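Local coordinates for uncharacterized protein (Pyrococcus abyssi, PDB 5IFF) that acts as a restriction DNA glycosylase, binding double-stranded DNA and probably releasing adenine bases from its recognition sequence, at residues G10-R15 with Y184-D189; Y128-K133 with G142-H147. The protein carries 2 engineered substitutions. All coordinates share one frame; numbering follows the deposited sequence.

Interactions 1 and 2 lie in two different antiparallel sheets, on opposite sides of the chain's centre, with their own centres 25 Å apart and nearest atoms about 7 Å apart. Interaction 1 brings strand 11-17, near the start of the chain, against strand 181-186, so that the chain between them leaves and returns to one small three-stranded sheet. Interaction 2 falls within that span and is local: it pairs the two arms of the hairpin 121-134 and 140-147 in the larger sheet. Helix 188-201, which follows strand 181-186, packs on I143 and thus links the two regions. Interaction 2 lies closer to the DNA and at a subunit interface, whereas interaction 1 is made within one subunit, with no other protein chain touching it.

Interaction 1 of 2, residues G10-R15 with Y184-D189; sequences GKIVVR and YEVPVD
V14 and V186 meet on the buried face of a three-stranded antiparallel sheet, in which strand 11-17 is the central member between 4-8 and 181-186. Their CG2 methyls stand 3.5 Å apart, tighter than usual for two carbons. Both valines place CG1 anti to the backbone N (chi1 -175° and 179°), which turns each CG2 toward the other strand. I12 adds its own CG2 beside that of V186, while I12 and V186 also pack on M75 of helix 72-81. Branched aliphatic residues suit this place: they favour the extended backbone and give the helix an apolar surface.

V14 and Y184, a hydrogen-bonded antiparallel pair, are joined by reciprocal backbone bonds. V14 N donates to Y184 O at 2.9 Å, and Y184 N returns a more bent bond to V14 O. The Y184 ring leads away from strand 11-15, and its hydroxyl is hydrogen-bonded to E139.

On the other face the arrangement is looser and more open to solvent. V13 and E185 form a non-hydrogen-bonded pair, and V13 CG2 only skirts E185 CG. From an exposed position on the central strand K11 reaches over to E185 on strand 181-186 with an extended chain, its CD lying 3.4 Å from E185 CD. Its ammonium group straddles the carboxylate, NZ being 3.0 Å from both E185 OE1 and E185 OE2. This is a salt bridge, although each hydrogen bond within it is weak, and a long flexible lysine suits such a boundary.

Toward P187, which occupies the N-cap position of helix 188-201, the strands separate. V186 N still makes a nearly straight bond to I12 O (176°), but a water stands in for the return bond of that pair, accepting from I12 N and donating to V186 O at 2.6 Å.

Interaction 2 of 2, residues Y128-K133 with G142-H147; sequences YPVAKK and GIVLKH
A131 O is gripped by two neighbouring groups of the opposite strand. I143 N donates to it at 2.7 Å, in the carbonyl plane, and the CA-H of G142 adds a weaker contact with CA 3.2 Å from the same oxygen. The reciprocal bond runs from A131 N to I143 O, which also receives the CA-H of V130. A131 and I143 therefore form a hydrogen-bonded antiparallel pair, followed by the non-hydrogen-bonded pair of K132 and G142.

On the other side of A131 and I143, toward Y128, the strands draw apart. P129 has no N-H to offer, and a water spans the gap, donating to P129 O at 2.8 Å and accepting from L145 N at 2.7 Å.

The apolar side chains lie on two faces. A131 CB meets I143 CD1, and the P129 ring is crossed at about a right angle by L145, whose CD1 touches P129 CG at 3.5 Å; L104 of helix 104-107 lies against P129, I143 and L145. Alanine suits a place where I143 packs on one side and I123 of the second subunit also touches it. On the other face V130 and V144 stand side by side, pointing the same way. With chi1 at -65°, V144 sets CG1 anti to its carbonyl carbon, 4.0 Å from V130 CG2.

I143 also packs on V158, an adenine-binding residue. Strand 128-133 pairs along its other edge with a strand of the second subunit, making this β-hairpin part of the continuous, curved antiparallel sheet characteristic of the R.PabI half-pipe fold.

Interaction 1 of 2, residues G10-R15 with Y184-D189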
ATOM      1  N   GLY A  10      18.775  14.266 -33.378  1.00 53.69           N
ATOM      2  CA  GLY A  10      19.019  15.648 -33.002  1.00 50.98           C
ATOM      3  C   GLY A  10      18.108  16.244 -31.946  1.00 47.69           C
ATOM      4  O   GLY A  10      18.168  17.445 -31.695  1.00 47.23           O
ATOM      5  N   LYS A  11      17.258  15.431 -31.308  1.00 45.52           N
ATOM      6  CA  LYS A  11      16.281  15.946 -30.335  1.00 41.10           C
ATOM      7  C   LYS A  11      16.244  15.087 -29.084  1.00 37.97           C
ATOM      8  O   LYS A  11      16.501  13.888 -29.142  1.00 38.21           O
ATOM      9  CB  LYS A  11      14.840  15.966 -30.910  1.00 36.57           C
ATOM     10  CG  LYS A  11      14.756  16.623 -32.274  1.00 40.49           C
ATOM     11  CD  LYS A  11      13.312  16.653 -32.769  1.00 42.26           C
ATOM     12  CE  LYS A  11      13.310  17.211 -34.242  1.00 43.09           C
ATOM     13  NZ  LYS A  11      12.084  16.748 -34.974  1.00 51.89           N
ATOM     14  N   ILE A  12      15.886  15.699 -27.968  1.00 34.62           N
ATOM     15  CA  ILE A  12      15.609  14.902 -26.770  1.00 35.03           C
ATOM     16  C   ILE A  12      14.154  14.428 -26.914  1.00 34.95           C
ATOM     17  O   ILE A  12      13.271  15.235 -27.187  1.00 34.87           O
ATOM     18  CB  ILE A  12      15.789  15.708 -25.482  1.00 35.71           C
ATOM     19  CG1 ILE A  12      17.247  16.196 -25.350  1.00 36.53           C
ATOM     20  CG2 ILE A  12      15.317  14.902 -24.241  1.00 36.57           C
ATOM     21  CD1 ILE A  12      18.274  15.122 -25.674  1.00 34.67           C
ATOM     22  N   VAL A  13      13.924  13.126 -26.762  1.00 35.94           N
ATOM     23  CA  VAL A  13      12.575  12.575 -26.934  1.00 33.93           C
ATOM     24  C   VAL A  13      12.148  11.862 -25.644  1.00 35.34           C
ATOM     25  O   VAL A  13      13.001  11.264 -24.944  1.00 36.36           O
ATOM     26  CB  VAL A  13      12.556  11.610 -28.128  1.00 35.94           C
ATOM     27  CG1 VAL A  13      11.198  10.907 -28.212  1.00 40.42           C
ATOM     28  CG2 VAL A  13      12.864  12.362 -29.448  1.00 40.28           C
ATOM     29  N   VAL A  14      10.886  12.003 -25.254  1.00 30.39           N
ATOM     30  CA  VAL A  14      10.383  11.260 -24.085  1.00 31.79           C
ATOM     31  C   VAL A  14       9.206  10.410 -24.487  1.00 35.37           C
ATOM     32  O   VAL A  14       8.291  10.886 -25.202  1.00 36.64           O
ATOM     33  CB  VAL A  14       9.986  12.189 -22.951  1.00 35.36           C
ATOM     34  CG1 VAL A  14       9.582  11.370 -21.697  1.00 33.36           C
ATOM     35  CG2 VAL A  14      11.178  13.040 -22.571  1.00 38.59           C
ATOM     36  N   ARG A  15       9.218   9.149 -24.077  1.00 33.71           N
ATOM     37  CA  ARG A  15       8.042   8.318 -24.356  1.00 34.56           C
ATOM     38  C   ARG A  15       7.226   8.174 -23.055  1.00 36.09           C
ATOM     39  O   ARG A  15       7.784   7.886 -21.970  1.00 31.35           O
ATOM     40  CB  ARG A  15       8.464   6.977 -24.938  1.00 35.73           C
ATOM     41  CG  ARG A  15       9.053   7.122 -26.333  1.00 37.15           C
ATOM     42  CD  ARG A  15       9.423   5.808 -26.959  1.00 42.39           C
ATOM     43  NE  ARG A  15       9.626   5.899 -28.418  1.00 44.12           N
ATOM     44  CZ  ARG A  15      10.679   6.453 -29.001  1.00 45.89           C
ATOM     45  NH1 ARG A  15      11.654   6.977 -28.265  1.00 44.06           N
ATOM     46  NH2 ARG A  15      10.769   6.476 -30.323  1.00 48.12           N
ATOM     47  N   TYR A 184       7.112  12.344 -27.504  1.00 32.64           N
ATOM     48  CA  TYR A 184       7.095  13.787 -27.367  1.00 30.71           C
ATOM     49  C   TYR A 184       8.502  14.369 -27.529  1.00 33.48           C
ATOM     50  O   TYR A 184       9.416  14.024 -26.757  1.00 30.91           O
ATOM     51  CB  TYR A 184       6.534  14.160 -25.980  1.00 31.09           C
ATOM     52  CG  TYR A 184       6.606  15.634 -25.687  1.00 31.58           C
ATOM     53  CD1 TYR A 184       5.882  16.545 -26.445  1.00 30.49           C
ATOM     54  CD2 TYR A 184       7.388  16.115 -24.641  1.00 31.74           C
ATOM     55  CE1 TYR A 184       5.967  17.917 -26.193  1.00 30.40           C
ATOM     56  CE2 TYR A 184       7.464  17.486 -24.376  1.00 32.09           C
ATOM     57  CZ  TYR A 184       6.738  18.373 -25.137  1.00 33.18           C
ATOM     58  OH  TYR A 184       6.832  19.731 -24.867  1.00 34.47           O
ATOM     59  N   GLU A 185       8.670  15.309 -28.461  1.00 30.03           N
ATOM     60  CA  GLU A 185       9.981  15.921 -28.643  1.00 33.17           C
ATOM     61  C   GLU A 185      10.055  17.060 -27.650  1.00 36.23           C
ATOM     62  O   GLU A 185       9.160  17.905 -27.593  1.00 36.53           O
ATOM     63  CB  GLU A 185      10.174  16.396 -30.096  1.00 39.67           C
ATOM     64  CG  GLU A 185       9.946  15.260 -31.122  1.00 46.20           C
ATOM     65  CD  GLU A 185      10.063  15.686 -32.611  1.00 59.86           C
ATOM     66  OE1 GLU A 185       9.886  16.880 -32.913  1.00 61.23           O
ATOM     67  OE2 GLU A 185      10.350  14.814 -33.465  1.00 60.35           O
ATOM     68  N   VAL A 186      11.102  17.063 -26.831  1.00 34.12           N
ATOM     69  CA  VAL A 186      11.187  18.040 -25.750  1.00 34.66           C
ATOM     70  C   VAL A 186      11.822  19.292 -26.311  1.00 38.78           C
ATOM     71  O   VAL A 186      12.957  19.239 -26.746  1.00 39.93           O
ATOM     72  CB  VAL A 186      12.049  17.512 -24.555  1.00 36.23           C
ATOM     73  CG1 VAL A 186      12.140  18.591 -23.408  1.00 32.69           C
ATOM     74  CG2 VAL A 186      11.467  16.188 -24.027  1.00 33.77           C
ATOM     75  N   PRO A 187      11.095  20.420 -26.292  1.00 38.24           N
ATOM     76  CA  PRO A 187      11.651  21.694 -26.730  1.00 40.13           C
ATOM     77  C   PRO A 187      12.746  22.175 -25.756  1.00 36.97           C
ATOM     78  O   PRO A 187      12.553  22.030 -24.544  1.00 31.84           O
ATOM     79  CB  PRO A 187      10.439  22.629 -26.696  1.00 41.36           C
ATOM     80  CG  PRO A 187       9.226  21.732 -26.540  1.00 39.04           C
ATOM     81  CD  PRO A 187       9.765  20.603 -25.720  1.00 36.34           C
ATOM     82  N   VAL A 188      13.849  22.760 -26.249  1.00 36.40           N
ATOM     83  CA  VAL A 188      14.798  23.354 -25.293  1.00 36.85           C
ATOM     84  C   VAL A 188      14.188  24.335 -24.304  1.00 35.43           C
ATOM     85  O   VAL A 188      14.596  24.344 -23.167  1.00 35.50           O
ATOM     86  CB  VAL A 188      15.952  24.140 -25.959  1.00 41.97           C
ATOM     87  CG1 VAL A 188      17.046  24.310 -24.968  1.00 37.82           C
ATOM     88  CG2 VAL A 188      16.507  23.409 -27.087  1.00 50.25           C
ATOM     89  N   ASP A 189      13.235  25.176 -24.721  1.00 35.04           N
ATOM     90  CA  ASP A 189      12.699  26.154 -23.781  1.00 44.21           C
ATOM     91  C   ASP A 189      11.925  25.480 -22.628  1.00 36.66           C
ATOM     92  O   ASP A 189      11.814  26.042 -21.543  1.00 34.42           O
ATOM     93  CB  ASP A 189      11.814  27.194 -24.484  1.00 62.25           C
ATOM     94  CG  ASP A 189      10.651  26.577 -25.223  1.00 85.83           C
ATOM     95  OD1 ASP A 189      10.599  25.341 -25.322  1.00 99.14           O
ATOM     96  OD2 ASP A 189       9.795  27.331 -25.731  1.00 90.53           O
TER
HETATM   97  O   HOH W   1      15.297  18.587 -27.703  1.00 34.40           O

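Interaction 2 of 2, residues Y128-K133 with G142-H147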
ATOM      1  N   TYR A 128      -4.177  28.271  -1.483  1.00 46.14           N
ATOM      2  CA  TYR A 128      -2.902  27.673  -1.893  1.00 44.65           C
ATOM      3  C   TYR A 128      -2.300  28.419  -3.087  1.00 44.93           C
ATOM      4  O   TYR A 128      -2.977  28.605  -4.101  1.00 47.99           O
ATOM      5  CB  TYR A 128      -3.087  26.218  -2.295  1.00 46.56           C
ATOM      6  CG  TYR A 128      -3.444  25.269  -1.190  1.00 53.49           C
ATOM      7  CD1 TYR A 128      -4.713  25.290  -0.600  1.00 56.32           C
ATOM      8  CD2 TYR A 128      -2.528  24.322  -0.752  1.00 55.69           C
ATOM      9  CE1 TYR A 128      -5.037  24.409   0.416  1.00 58.63           C
ATOM     10  CE2 TYR A 128      -2.849  23.435   0.259  1.00 58.87           C
ATOM     11  CZ  TYR A 128      -4.109  23.484   0.833  1.00 61.38           C
ATOM     12  OH  TYR A 128      -4.421  22.597   1.831  1.00 66.54           O
ATOM     13  N   PRO A 129      -1.019  28.815  -2.991  1.00 45.47           N
ATOM     14  CA  PRO A 129      -0.413  29.544  -4.111  1.00 44.57           C
ATOM     15  C   PRO A 129      -0.004  28.574  -5.226  1.00 41.94           C
ATOM     16  O   PRO A 129       0.503  27.477  -4.946  1.00 39.68           O
ATOM     17  CB  PRO A 129       0.813  30.209  -3.467  1.00 45.41           C
ATOM     18  CG  PRO A 129       1.280  29.148  -2.500  1.00 46.24           C
ATOM     19  CD  PRO A 129      -0.023  28.489  -1.960  1.00 45.02           C
ATOM     20  N   VAL A 130      -0.236  28.972  -6.473  1.00 40.59           N
ATOM     21  CA  VAL A 130       0.173  28.207  -7.633  1.00 40.66           C
ATOM     22  C   VAL A 130       0.997  29.086  -8.580  1.00 42.48           C
ATOM     23  O   VAL A 130       0.591  30.198  -8.898  1.00 42.33           O
ATOM     24  CB  VAL A 130      -1.059  27.660  -8.357  1.00 42.30           C
ATOM     25  CG1 VAL A 130      -0.695  26.951  -9.644  1.00 45.19           C
ATOM     26  CG2 VAL A 130      -1.841  26.707  -7.420  1.00 39.59           C
ATOM     27  N   ALA A 131       2.166  28.607  -9.000  1.00 40.46           N
ATOM     28  CA  ALA A 131       2.939  29.349 -10.013  1.00 39.20           C
ATOM     29  C   ALA A 131       2.728  28.653 -11.337  1.00 36.76           C
ATOM     30  O   ALA A 131       2.801  27.424 -11.410  1.00 40.82           O
ATOM     31  CB  ALA A 131       4.450  29.394  -9.657  1.00 33.93           C
ATOM     32  N   LYS A 132       2.510  29.405 -12.409  1.00 35.68           N
ATOM     33  CA  LYS A 132       2.231  28.729 -13.671  1.00 35.10           C
ATOM     34  C   LYS A 132       2.780  29.539 -14.871  1.00 36.27           C
ATOM     35  O   LYS A 132       2.705  30.757 -14.877  1.00 38.40           O
ATOM     36  CB  LYS A 132       0.709  28.489 -13.791  1.00 40.49           C
ATOM     37  CG  LYS A 132       0.241  27.769 -15.038  1.00 45.37           C
ATOM     38  CD  LYS A 132      -1.321  27.706 -15.105  1.00 66.35           C
ATOM     39  CE  LYS A 132      -1.804  27.670 -16.549  1.00 70.17           C
ATOM     40  NZ  LYS A 132      -3.244  27.289 -16.781  1.00 72.93           N
ATOM     41  N   LYS A 133       3.327  28.858 -15.866  1.00 35.84           N
ATOM     42  CA  LYS A 133       3.819  29.553 -17.074  1.00 38.83           C
ATOM     43  C   LYS A 133       3.372  28.767 -18.286  1.00 38.40           C
ATOM     44  O   LYS A 133       3.380  27.525 -18.254  1.00 39.08           O
ATOM     45  CB  LYS A 133       5.369  29.662 -17.048  1.00 44.88           C
ATOM     46  CG  LYS A 133       5.951  30.526 -18.185  1.00 47.69           C
ATOM     47  CD  LYS A 133       7.491  30.577 -18.079  1.00 46.64           C
ATOM     48  CE  LYS A 133       7.964  31.437 -16.911  1.00 44.20           C
ATOM     49  NZ  LYS A 133       9.367  31.960 -17.134  1.00 43.66           N
ATOM     50  N   GLY A 142       3.742  24.129 -14.138  1.00 38.41           N
ATOM     51  CA  GLY A 142       3.080  24.568 -12.924  1.00 37.79           C
ATOM     52  C   GLY A 142       3.862  24.182 -11.641  1.00 36.98           C
ATOM     53  O   GLY A 142       4.533  23.157 -11.612  1.00 35.91           O
ATOM     54  N   ILE A 143       3.714  24.975 -10.574  1.00 32.29           N
ATOM     55  CA  ILE A 143       4.300  24.615  -9.282  1.00 30.72           C
ATOM     56  C   ILE A 143       3.228  24.746  -8.216  1.00 32.97           C
ATOM     57  O   ILE A 143       2.535  25.755  -8.128  1.00 34.43           O
ATOM     58  CB  ILE A 143       5.507  25.493  -8.913  1.00 33.78           C
ATOM     59  CG1 ILE A 143       6.377  25.733 -10.165  1.00 33.51           C
ATOM     60  CG2 ILE A 143       6.337  24.851  -7.738  1.00 27.72           C
ATOM     61  CD1 ILE A 143       7.224  26.986 -10.098  1.00 36.34           C
ATOM     62  N   VAL A 144       3.020  23.692  -7.459  1.00 33.20           N
ATOM     63  CA  VAL A 144       1.945  23.741  -6.462  1.00 36.04           C
ATOM     64  C   VAL A 144       2.533  23.297  -5.125  1.00 36.83           C
ATOM     65  O   VAL A 144       3.666  22.790  -5.081  1.00 36.36           O
ATOM     66  CB  VAL A 144       0.787  22.830  -6.844  1.00 40.49           C
ATOM     67  CG1 VAL A 144       0.130  23.327  -8.141  1.00 41.02           C
ATOM     68  CG2 VAL A 144       1.322  21.422  -7.045  1.00 40.55           C
ATOM     69  N   LEU A 145       1.775  23.506  -4.061  1.00 39.33           N
ATOM     70  CA  LEU A 145       2.205  23.125  -2.722  1.00 45.41           C
ATOM     71  C   LEU A 145       1.331  22.005  -2.188  1.00 50.21           C
ATOM     72  O   LEU A 145       0.138  21.911  -2.530  1.00 48.36           O
ATOM     73  CB  LEU A 145       2.147  24.308  -1.761  1.00 48.22           C
ATOM     74  CG  LEU A 145       3.061  25.486  -2.117  1.00 48.49           C
ATOM     75  CD1 LEU A 145       2.981  26.484  -0.950  1.00 51.20           C
ATOM     76  CD2 LEU A 145       4.507  25.075  -2.427  1.00 43.86           C
ATOM     77  N   LYS A 146       1.944  21.162  -1.356  1.00 54.91           N
ATOM     78  CA  LYS A 146       1.243  20.131  -0.582  1.00 61.83           C
ATOM     79  C   LYS A 146       1.752  20.168   0.864  1.00 64.27           C
ATOM     80  O   LYS A 146       2.918  20.475   1.109  1.00 63.82           O
ATOM     81  CB  LYS A 146       1.452  18.744  -1.204  1.00 63.34           C
ATOM     82  CG  LYS A 146       0.539  17.658  -0.632  1.00 71.58           C
ATOM     83  CD  LYS A 146      -0.051  16.783  -1.762  1.00 75.74           C
ATOM     84  CE  LYS A 146      -1.259  15.978  -1.297  1.00 80.18           C
ATOM     85  NZ  LYS A 146      -1.895  15.282  -2.447  1.00 81.41           N
ATOM     86  N   HIS A 147       0.879  19.899   1.832  1.00 68.65           N
ATOM     87  CA  HIS A 147       1.358  19.807   3.204  1.00 74.24           C
ATOM     88  C   HIS A 147       2.311  18.639   3.289  1.00 71.62           C
ATOM     89  O   HIS A 147       2.123  17.639   2.589  1.00 71.09           O
ATOM     90  CB  HIS A 147       0.208  19.652   4.194  1.00 80.24           C
ATOM     91  CG  HIS A 147      -0.375  20.957   4.619  1.00 85.44           C
ATOM     92  ND1 HIS A 147      -1.671  21.331   4.322  1.00 89.27           N
ATOM     93  CD2 HIS A 147       0.169  21.994   5.298  1.00 87.28           C
ATOM     94  CE1 HIS A 147      -1.903  22.534   4.815  1.00 91.89           C
ATOM     95  NE2 HIS A 147      -0.800  22.960   5.413  1.00 91.13           N
TER
HETATM   96  O   HOH W   2      -0.509  24.997  -4.117  1.00 38.20           O